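Long-range contacts in sesquisabinene B synthase 2 (Santalum album, PDB 6A2A), which probably catalyses the magnesium- or manganese-dependent cyclisation of farnesyl diphosphate to the sesquiterpene sesquisabinene B in the sandalwood tree: residues Pro404-Tyr409 with Leu475-Cys480; Glu408-Ala413 with Ser452-Arg457; Ala123-Phe128 with Asp141-Phe146. All blocks are in the same frame, centred on the assembly; numbering follows the deposited sequence.

Interaction 1. Residues Pro404-Tyr409 with Leu475-Cys480; sequences PTLEEY and LKSIQC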
loop_
_atom_site.group_PDB
_atom_site.type_symbol
_atom_site.label_atom_id
_atom_site.label_comp_id
_atom_site.label_asym_id
_atom_site.label_seq_id
_atom_site.Cartn_x
_atom_site.Cartn_y
_atom_site.Cartn_z
ATOM N N PRO A 404 -30.486 -29.818 4.305
ATOM C CA PRO A 404 -30.021 -29.983 5.670
ATOM C C PRO A 404 -31.076 -29.496 6.672
ATOM O O PRO A 404 -31.956 -28.716 6.345
ATOM C CB PRO A 404 -28.766 -29.099 5.751
ATOM C CG PRO A 404 -29.078 -28.006 4.779
ATOM C CD PRO A 404 -29.777 -28.731 3.641
ATOM N N THR A 405 -30.993 -30.019 7.887
ATOM C CA THR A 405 -31.737 -29.487 8.984
ATOM C C THR A 405 -31.208 -28.093 9.301
ATOM O O THR A 405 -30.045 -27.786 8.948
ATOM C CB THR A 405 -31.562 -30.294 10.271
ATOM O OG1 THR A 405 -30.173 -30.455 10.529
ATOM C CG2 THR A 405 -32.197 -31.668 10.203
ATOM N N LEU A 406 -31.977 -27.334 10.047
ATOM C CA LEU A 406 -31.462 -26.028 10.477
ATOM C C LEU A 406 -30.168 -26.199 11.270
ATOM O O LEU A 406 -29.197 -25.458 11.045
ATOM C CB LEU A 406 -32.501 -25.286 11.311
ATOM C CG LEU A 406 -32.049 -23.920 11.791
ATOM C CD1 LEU A 406 -31.852 -22.995 10.578
ATOM C CD2 LEU A 406 -33.024 -23.322 12.761
ATOM N N GLU A 407 -30.112 -27.180 12.166
ATOM C CA GLU A 407 -28.897 -27.306 12.993
ATOM C C GLU A 407 -27.706 -27.753 12.111
ATOM O O GLU A 407 -26.625 -27.193 12.285
ATOM C CB GLU A 407 -29.116 -28.179 14.241
ATOM C CG GLU A 407 -28.865 -27.410 15.566
ATOM C CD GLU A 407 -30.058 -26.716 16.242
ATOM O OE1 GLU A 407 -31.216 -26.899 15.738
ATOM O OE2 GLU A 407 -29.846 -25.997 17.297
ATOM N N GLU A 408 -27.858 -28.642 11.128
ATOM C CA GLU A 408 -26.715 -29.014 10.310
ATOM C C GLU A 408 -26.295 -27.824 9.420
ATOM O O GLU A 408 -25.075 -27.613 9.171
ATOM C CB GLU A 408 -26.886 -30.330 9.533
ATOM C CG GLU A 408 -27.762 -30.301 8.309
ATOM C CD GLU A 408 -27.984 -31.666 7.645
ATOM O OE1 GLU A 408 -29.062 -32.302 7.887
ATOM O OE2 GLU A 408 -27.064 -32.110 6.923
ATOM N N TYR A 409 -27.271 -27.110 8.916
ATOM C CA TYR A 409 -26.986 -25.906 8.097
ATOM C C TYR A 409 -26.222 -24.850 8.918
ATOM O O TYR A 409 -25.164 -24.384 8.493
ATOM C CB TYR A 409 -28.298 -25.358 7.545
ATOM C CG TYR A 409 -28.143 -23.973 6.982
ATOM C CD1 TYR A 409 -27.583 -23.794 5.746
ATOM C CD2 TYR A 409 -28.548 -22.860 7.708
ATOM C CE1 TYR A 409 -27.409 -22.524 5.216
ATOM C CE2 TYR A 409 -28.445 -21.599 7.169
ATOM C CZ TYR A 409 -27.801 -21.430 5.962
ATOM O OH TYR A 409 -27.672 -20.191 5.414
ATOM N N LEU A 475 -30.780 -23.746 1.174
ATOM C CA LEU A 475 -29.626 -23.543 1.989
ATOM C C LEU A 475 -29.669 -22.155 2.598
ATOM O O LEU A 475 -28.656 -21.468 2.549
ATOM C CB LEU A 475 -28.355 -23.721 1.142
ATOM C CG LEU A 475 -28.172 -25.090 0.488
ATOM C CD1 LEU A 475 -26.693 -25.338 0.169
ATOM C CD2 LEU A 475 -28.705 -26.200 1.360
ATOM N N LYS A 476 -30.814 -21.784 3.175
ATOM C CA LYS A 476 -30.903 -20.633 4.003
ATOM C C LYS A 476 -31.746 -20.989 5.238
ATOM O O LYS A 476 -32.524 -21.910 5.182
ATOM C CB LYS A 476 -31.543 -19.489 3.200
ATOM C CG LYS A 476 -30.733 -18.961 2.027
ATOM C CD LYS A 476 -29.620 -18.036 2.442
ATOM C CE LYS A 476 -28.707 -17.623 1.301
ATOM N NZ LYS A 476 -27.376 -18.272 1.402
ATOM N N SER A 477 -31.531 -20.281 6.334
ATOM C CA SER A 477 -32.174 -20.557 7.602
ATOM C C SER A 477 -33.678 -20.851 7.599
ATOM O O SER A 477 -34.101 -21.851 8.062
ATOM C CB SER A 477 -31.875 -19.443 8.616
ATOM O OG SER A 477 -30.523 -19.258 8.836
ATOM N N ILE A 478 -34.456 -19.926 7.094
ATOM C CA ILE A 478 -35.892 -20.096 7.086
ATOM C C ILE A 478 -36.307 -21.362 6.345
ATOM O O ILE A 478 -36.980 -22.152 6.884
ATOM C CB ILE A 478 -36.614 -18.875 6.519
ATOM C CG1 ILE A 478 -36.327 -17.644 7.352
ATOM C CG2 ILE A 478 -38.104 -19.096 6.508
ATOM C CD1 ILE A 478 -36.681 -16.355 6.686
ATOM N N GLN A 479 -35.829 -21.540 5.127
ATOM C CA GLN A 479 -36.171 -22.690 4.326
ATOM C C GLN A 479 -35.755 -23.979 4.976
ATOM O O GLN A 479 -36.489 -24.920 4.963
ATOM C CB GLN A 479 -35.639 -22.594 2.899
ATOM C CG GLN A 479 -36.191 -23.641 1.950
ATOM C CD GLN A 479 -37.687 -23.565 1.742
ATOM O OE1 GLN A 479 -38.219 -22.535 1.427
ATOM N NE2 GLN A 479 -38.352 -24.661 1.940
ATOM N N CYS A 480 -34.583 -24.002 5.576
ATOM C CA CYS A 480 -34.134 -25.185 6.266
ATOM C C CYS A 480 -35.096 -25.580 7.374
ATOM O O CYS A 480 -35.372 -26.715 7.548
ATOM C CB CYS A 480 -32.761 -24.980 6.891
ATOM S SG CYS A 480 -31.429 -25.066 5.755
HETATM O O HOH W 1 -34.271 -29.270 7.009
HETATM O O HOH W 2 -25.680 -19.926 3.363
#

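Interaction 2. Residues Glu408-Ala413 with Ser452-Arg457; sequences EYLDNA and SCILCR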
loop_
_atom_site.group_PDB
_atom_site.type_symbol
_atom_site.label_atom_id
_atom_site.label_comp_id
_atom_site.label_asym_id
_atom_site.label_seq_id
_atom_site.Cartn_x
_atom_site.Cartn_y
_atom_site.Cartn_z
ATOM N N GLU A 408 -27.858 -28.642 11.128
ATOM C CA GLU A 408 -26.715 -29.014 10.310
ATOM C C GLU A 408 -26.295 -27.824 9.420
ATOM O O GLU A 408 -25.075 -27.613 9.171
ATOM C CB GLU A 408 -26.886 -30.330 9.533
ATOM C CG GLU A 408 -27.762 -30.301 8.309
ATOM C CD GLU A 408 -27.984 -31.666 7.645
ATOM O OE1 GLU A 408 -29.062 -32.302 7.887
ATOM O OE2 GLU A 408 -27.064 -32.110 6.923
ATOM N N TYR A 409 -27.271 -27.110 8.916
ATOM C CA TYR A 409 -26.986 -25.906 8.097
ATOM C C TYR A 409 -26.222 -24.850 8.918
ATOM O O TYR A 409 -25.164 -24.384 8.493
ATOM C CB TYR A 409 -28.298 -25.358 7.545
ATOM C CG TYR A 409 -28.143 -23.973 6.982
ATOM C CD1 TYR A 409 -27.583 -23.794 5.746
ATOM C CD2 TYR A 409 -28.548 -22.860 7.708
ATOM C CE1 TYR A 409 -27.409 -22.524 5.216
ATOM C CE2 TYR A 409 -28.445 -21.599 7.169
ATOM C CZ TYR A 409 -27.801 -21.430 5.962
ATOM O OH TYR A 409 -27.672 -20.191 5.414
ATOM N N LEU A 410 -26.681 -24.503 10.115
ATOM C CA LEU A 410 -26.060 -23.388 10.854
ATOM C C LEU A 410 -24.664 -23.748 11.329
ATOM O O LEU A 410 -23.795 -22.880 11.403
ATOM C CB LEU A 410 -26.913 -22.954 12.054
ATOM C CG LEU A 410 -28.203 -22.228 11.729
ATOM C CD1 LEU A 410 -28.973 -21.950 13.002
ATOM C CD2 LEU A 410 -27.947 -20.910 10.971
ATOM N N ASP A 411 -24.409 -25.030 11.647
ATOM C CA ASP A 411 -23.048 -25.359 12.097
ATOM C C ASP A 411 -22.016 -25.060 11.014
ATOM O O ASP A 411 -20.903 -24.699 11.342
ATOM C CB ASP A 411 -22.984 -26.799 12.557
ATOM C CG ASP A 411 -23.352 -26.937 14.084
ATOM O OD1 ASP A 411 -23.050 -26.011 14.934
ATOM O OD2 ASP A 411 -23.984 -27.980 14.406
ATOM N N ASN A 412 -22.375 -25.218 9.751
ATOM C CA ASN A 412 -21.506 -24.857 8.646
ATOM C C ASN A 412 -21.660 -23.374 8.269
ATOM O O ASN A 412 -20.655 -22.734 7.934
ATOM C CB ASN A 412 -21.777 -25.735 7.443
ATOM C CG ASN A 412 -20.807 -25.518 6.320
ATOM O OD1 ASN A 412 -19.640 -25.890 6.464
ATOM N ND2 ASN A 412 -21.292 -24.987 5.221
ATOM N N ALA A 413 -22.879 -22.823 8.292
ATOM C CA ALA A 413 -23.128 -21.492 7.760
ATOM C C ALA A 413 -22.632 -20.367 8.685
ATOM O O ALA A 413 -22.421 -19.217 8.253
ATOM C CB ALA A 413 -24.613 -21.381 7.442
ATOM N N SER A 452 -22.063 -14.848 18.352
ATOM C CA SER A 452 -21.842 -13.754 17.378
ATOM C C SER A 452 -21.870 -14.295 15.947
ATOM O O SER A 452 -22.587 -13.760 15.150
ATOM C CB SER A 452 -20.570 -13.035 17.667
ATOM O OG SER A 452 -20.326 -12.027 16.733
ATOM N N CYS A 453 -21.131 -15.343 15.655
ATOM C CA CYS A 453 -21.123 -15.863 14.266
ATOM C C CYS A 453 -22.504 -16.405 13.892
ATOM O O CYS A 453 -22.912 -16.166 12.804
ATOM C CB CYS A 453 -20.050 -16.927 14.088
ATOM S SG CYS A 453 -18.408 -16.284 14.481
ATOM N N ILE A 454 -23.165 -17.130 14.761
ATOM C CA ILE A 454 -24.509 -17.633 14.388
ATOM C C ILE A 454 -25.431 -16.430 14.154
ATOM O O ILE A 454 -26.146 -16.445 13.187
ATOM C CB ILE A 454 -25.067 -18.598 15.448
ATOM C CG1 ILE A 454 -24.232 -19.871 15.505
ATOM C CG2 ILE A 454 -26.511 -18.916 15.144
ATOM C CD1 ILE A 454 -24.695 -20.862 16.529
ATOM N N LEU A 455 -25.380 -15.452 15.038
ATOM C CA LEU A 455 -26.228 -14.252 14.847
ATOM C C LEU A 455 -25.997 -13.616 13.473
ATOM O O LEU A 455 -26.972 -13.326 12.735
ATOM C CB LEU A 455 -25.957 -13.263 15.986
ATOM C CG LEU A 455 -26.742 -13.568 17.259
ATOM C CD1 LEU A 455 -26.149 -12.827 18.438
ATOM C CD2 LEU A 455 -28.216 -13.217 17.063
ATOM N N CYS A 456 -24.736 -13.412 13.083
ATOM C CA CYS A 456 -24.457 -12.747 11.812
ATOM C C CYS A 456 -25.077 -13.535 10.646
ATOM O O CYS A 456 -25.675 -12.959 9.702
ATOM C CB CYS A 456 -22.951 -12.559 11.634
ATOM S SG CYS A 456 -22.240 -11.339 12.762
ATOM N N ARG A 457 -24.957 -14.877 10.716
ATOM C CA ARG A 457 -25.525 -15.755 9.713
ATOM C C ARG A 457 -27.054 -15.692 9.705
ATOM O O ARG A 457 -27.645 -15.434 8.648
ATOM C CB ARG A 457 -25.049 -17.198 9.903
ATOM C CG ARG A 457 -25.805 -18.217 9.077
ATOM C CD ARG A 457 -25.969 -18.039 7.608
ATOM N NE ARG A 457 -24.703 -17.976 6.874
ATOM C CZ ARG A 457 -24.551 -17.606 5.625
ATOM N NH1 ARG A 457 -25.545 -17.034 4.954
ATOM N NH2 ARG A 457 -23.346 -17.720 5.067
#

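Interaction 3. Residues Ala123-Phe128 with Asp141-Phe146; sequences ATSLRF and DVFERF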
loop_
_atom_site.group_PDB
_atom_site.type_symbol
_atom_site.label_atom_id
_atom_site.label_comp_id
_atom_site.label_asym_id
_atom_site.label_seq_id
_atom_site.Cartn_x
_atom_site.Cartn_y
_atom_site.Cartn_z
ATOM N N ALA A 123 -37.665 6.076 34.082
ATOM C CA ALA A 123 -36.482 6.123 34.881
ATOM C C ALA A 123 -36.028 4.712 35.265
ATOM O O ALA A 123 -34.812 4.467 35.298
ATOM C CB ALA A 123 -36.716 6.927 36.145
ATOM N N THR A 124 -36.972 3.871 35.549
ATOM C CA THR A 124 -36.682 2.528 35.981
ATOM C C THR A 124 -35.993 1.792 34.824
ATOM O O THR A 124 -34.966 1.112 35.032
ATOM C CB THR A 124 -37.918 1.738 36.395
ATOM O OG1 THR A 124 -38.545 2.305 37.570
ATOM C CG2 THR A 124 -37.562 0.297 36.716
ATOM N N SER A 125 -36.550 1.987 33.648
ATOM C CA SER A 125 -36.129 1.298 32.401
ATOM C C SER A 125 -34.750 1.800 32.018
ATOM O O SER A 125 -33.823 1.010 31.723
ATOM C CB SER A 125 -37.138 1.572 31.282
ATOM O OG SER A 125 -38.420 0.984 31.463
ATOM N N LEU A 126 -34.601 3.123 31.905
ATOM C CA LEU A 126 -33.326 3.726 31.602
ATOM C C LEU A 126 -32.252 3.270 32.612
ATOM O O LEU A 126 -31.140 2.901 32.244
ATOM C CB LEU A 126 -33.435 5.248 31.544
ATOM C CG LEU A 126 -32.171 5.973 31.124
ATOM C CD1 LEU A 126 -31.777 5.611 29.680
ATOM C CD2 LEU A 126 -32.307 7.463 31.230
ATOM N N ARG A 127 -32.568 3.298 33.893
ATOM C CA ARG A 127 -31.588 2.882 34.864
ATOM C C ARG A 127 -31.204 1.406 34.639
ATOM O O ARG A 127 -30.015 1.084 34.689
ATOM C CB ARG A 127 -32.182 3.073 36.270
ATOM C CG ARG A 127 -31.204 2.767 37.397
ATOM C CD ARG A 127 -31.907 2.892 38.745
ATOM N NE ARG A 127 -31.026 2.368 39.795
ATOM C CZ ARG A 127 -31.078 1.137 40.266
ATOM N NH1 ARG A 127 -31.872 0.228 39.726
ATOM N NH2 ARG A 127 -30.325 0.823 41.308
ATOM N N PHE A 128 -32.190 0.555 34.456
ATOM C CA PHE A 128 -31.982 -0.853 34.195
ATOM C C PHE A 128 -31.019 -1.018 33.019
ATOM O O PHE A 128 -30.013 -1.787 33.075
ATOM C CB PHE A 128 -33.301 -1.562 33.916
ATOM C CG PHE A 128 -33.176 -3.008 33.485
ATOM C CD1 PHE A 128 -32.964 -3.348 32.147
ATOM C CD2 PHE A 128 -33.230 -4.045 34.408
ATOM C CE1 PHE A 128 -32.848 -4.671 31.763
ATOM C CE2 PHE A 128 -33.090 -5.367 34.023
ATOM C CZ PHE A 128 -32.902 -5.682 32.691
ATOM N N ASP A 141 -36.894 -8.078 38.230
ATOM C CA ASP A 141 -37.937 -7.777 39.226
ATOM C C ASP A 141 -38.286 -6.293 39.391
ATOM O O ASP A 141 -39.393 -5.964 39.874
ATOM C CB ASP A 141 -37.443 -8.339 40.593
ATOM C CG ASP A 141 -37.088 -9.838 40.516
ATOM O OD1 ASP A 141 -36.046 -10.205 39.859
ATOM O OD2 ASP A 141 -37.844 -10.637 41.117
ATOM N N VAL A 142 -37.363 -5.399 39.085
ATOM C CA VAL A 142 -37.663 -3.956 39.101
ATOM C C VAL A 142 -38.896 -3.620 38.250
ATOM O O VAL A 142 -39.492 -2.520 38.486
ATOM C CB VAL A 142 -36.490 -3.066 38.673
ATOM C CG1 VAL A 142 -35.281 -3.234 39.571
ATOM C CG2 VAL A 142 -36.167 -3.239 37.183
ATOM N N PHE A 143 -39.293 -4.463 37.292
ATOM C CA PHE A 143 -40.428 -4.153 36.422
ATOM C C PHE A 143 -41.714 -4.719 36.990
ATOM O O PHE A 143 -42.760 -4.393 36.450
ATOM C CB PHE A 143 -40.215 -4.626 34.979
ATOM C CG PHE A 143 -39.084 -3.902 34.323
ATOM C CD1 PHE A 143 -39.201 -2.570 33.942
ATOM C CD2 PHE A 143 -37.876 -4.543 34.104
ATOM C CE1 PHE A 143 -38.143 -1.907 33.361
ATOM C CE2 PHE A 143 -36.819 -3.868 33.549
ATOM C CZ PHE A 143 -36.948 -2.551 33.173
ATOM N N GLU A 144 -41.668 -5.479 38.119
ATOM C CA GLU A 144 -42.868 -6.254 38.537
ATOM C C GLU A 144 -44.029 -5.300 38.881
ATOM O O GLU A 144 -45.173 -5.633 38.662
ATOM C CB GLU A 144 -42.563 -7.137 39.754
ATOM C CG GLU A 144 -43.781 -7.895 40.264
ATOM C CD GLU A 144 -44.244 -9.011 39.339
ATOM O OE1 GLU A 144 -45.477 -9.127 39.095
ATOM O OE2 GLU A 144 -43.364 -9.776 38.848
ATOM N N ARG A 145 -43.679 -4.175 39.480
ATOM C CA ARG A 145 -44.644 -3.190 39.933
ATOM C C ARG A 145 -45.412 -2.509 38.837
ATOM O O ARG A 145 -46.382 -1.862 39.094
ATOM C CB ARG A 145 -44.022 -2.178 40.853
ATOM C CG ARG A 145 -43.431 -1.013 40.163
ATOM C CD ARG A 145 -42.767 -0.075 41.125
ATOM N NE ARG A 145 -41.967 -0.768 42.100
ATOM C CZ ARG A 145 -42.001 -0.560 43.410
ATOM N NH1 ARG A 145 -42.782 0.354 43.943
ATOM N NH2 ARG A 145 -41.220 -1.270 44.181
ATOM N N PHE A 146 -44.979 -2.698 37.605
ATOM C CA PHE A 146 -45.670 -2.146 36.469
ATOM C C PHE A 146 -46.623 -3.167 35.883
ATOM O O PHE A 146 -47.201 -2.948 34.873
ATOM C CB PHE A 146 -44.683 -1.595 35.440
ATOM C CG PHE A 146 -43.833 -0.490 35.958
ATOM C CD1 PHE A 146 -44.310 0.782 36.031
ATOM C CD2 PHE A 146 -42.570 -0.723 36.406
ATOM C CE1 PHE A 146 -43.531 1.789 36.501
ATOM C CE2 PHE A 146 -41.799 0.280 36.894
ATOM C CZ PHE A 146 -42.277 1.542 36.941
#

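Interaction 1. Residues Pro404-Tyr409 with Leu475-Cys480
C480 and Y409 illustrate how a thiol and an aromatic ring can hold two helix starts together without a direct hydrogen bond between them. C480 SG lies 4.2 Å from the centroid of the Y409 ring, 33° off the ring normal, in an oblique sulfur-aromatic contact, and the same C480 SG rests 3.6 Å from Y409 CB. A chi1 of 167° turns the Y409 ring away from its own backbone N and lays it across the turn that leads into helix 477-485. Here the two flanks of the ring are engaged separately: Y409 CE1 approaches the carbonyl oxygen L475 O to 3.1 Å, while Y409 CE2 comes within 3.5 Å of S477 OG. Packing is close around the ring too. P404 CD meets L475 CD2 at 3.6 Å, the two side chains crossing at about a right angle, and L406 CD1 reaches S477 O at 3.6 Å. A water bridges the carbonyls P404 O and C480 O.

The solvent side is looser. There the partly exposed K476 bends back at chi2 and chi4, and a second water accepts from K476 NZ while donating to Y409 OH. T405, also partly exposed, faces away from the partner segment; with E408 it forms a capping box, E408 N bonding to T405 OG1 and T405 N to E408 OE1.

Both Y409 OH and S477 OG hydrogen-bond to D461 OD2 on helix 447-462, beside N460, which binds magnesium in a structure of this protein, although none is bound to this chain here. The division of labour implies that sulfur, ring and aliphatic carbon supply the cohesion, whereas the two hydroxyls probably help to fix the D461 carboxylate next to the metal site.

Interaction 2. Residues Glu408-Ala413 with Ser452-Arg457
The guanidinium of R457 and the phenol of Y409 are turned 64° against each other, and A413 serves both. A413 CB sits over one face of the Y409 ring, 3.5 Å above its plane and offset toward the rim, while A413 O is met at the guanidinium edge, almost exactly in its plane. Y409 OH, hydrogen-bonded to D461 OD2, approaches the guanidinium obliquely, and it lies 3.5 Å from R457 CD, where the tyrosine and arginine side chains cross at about a right angle.

The one hydrogen bond across the two segments runs from R457 NE to A413 O, 2.9 Å long and nearly straight at 165°. The arginine nitrogen comes in from above the carbonyl plane, well off the in-plane direction. R457 arrives there folded: the bend at chi2 lays R457 CD 3.6 Å from A413 CB, and the bend at chi3 turns NE toward A413 O.

In the all-helical metal-binding domain of this class I terpene synthase, helix 406-416 and helix 447-462 come together steeply, their local axes 9.7 Å apart at 108°. The guanidinium marks where this crossing borders the active site. R457 NH1 makes a salt bridge with D461 OD1, one turn on and beside the metal-binding residue N460, so D461 links arginine and tyrosine; the side chain of A413 is about 4 Å from that of E394, another metal-binding residue. A leucine in place of R457 would probably leave D461 OD1 without its charged mate and A413 O without its NE donor.

Farther from these residues the contact turns apolar. L410 CD2 packs on R457 CG at 3.9 Å, and L410 CD1 faces I454 CG2 more loosely, at 4.5 Å.

Interaction 3. Residues Ala123-Phe128 with Asp141-Phe146
In F128, CG stands anti to the backbone N (chi1 174°) and beside the carbonyl carbon, which aims the ring from helix 121-133 at segment 141-146; F143, with chi1 at -65°, extends from that 3-10 segment to meet it. The result is an edge-to-face (T-shaped) aromatic pair, centroids 5.2 Å apart and planes at 64°, in the helical N-terminal domain of the terpene synthase. It is the edge of F143 that addresses the face of F128: F143 CE2 stands 3.7 Å from F128 CG, offset toward the rim of that ring.

V142 wedges in beside the pair. Its CG2 branch lies over one face of the neighbouring F143 ring, touches F128 CD2 at 4.1 Å, and meets the T124 methyl, with T124 CG2 to V142 CG2 at 3.8 Å. The T124 and V142 side chains lie alongside, running in opposite senses.

Polar groups of the helix are turned to use without bonding across. T124 OG1 hydrogen-bonds to N120 O and S125 OG to L121 O, both one turn back, so the hydroxyls meet the facing rings already satisfied. Helices 160-170 and 178-192 also pack here, L166 and L180 touching the F143 side chain. The contact thus folds the connection after helix 121-133 back against that helix, just before the small hairpin 147-152, which F146 leads into by backbone bonds to K153.

At the two ring edges, T124 OG1 lies 3.9 Å from F146 CZ, and S125 OG 3.5 Å from F143 CE1.

In the fold
From the N terminus, interaction 3 comes first: it closes a short loop of 12 residues and fastens helix 121-133 to the segment following it, wholly within the N-terminal domain. The other two belong to the metal-binding domain and start together on helix 406-416, sharing E408 and Y409. Interaction 2 closes 38 intervening residues by reaching helix 447-462; this loop lies within the 65-residue span of interaction 1, which reaches the next helix, 477-485. S477 OG of interaction 1 packs 3.7 Å from L410 CD2 of interaction 2, so three helices form one cluster beside the metal-binding residues. Interaction 3 stands apart, its nearest atoms about 17 Å from interaction 2.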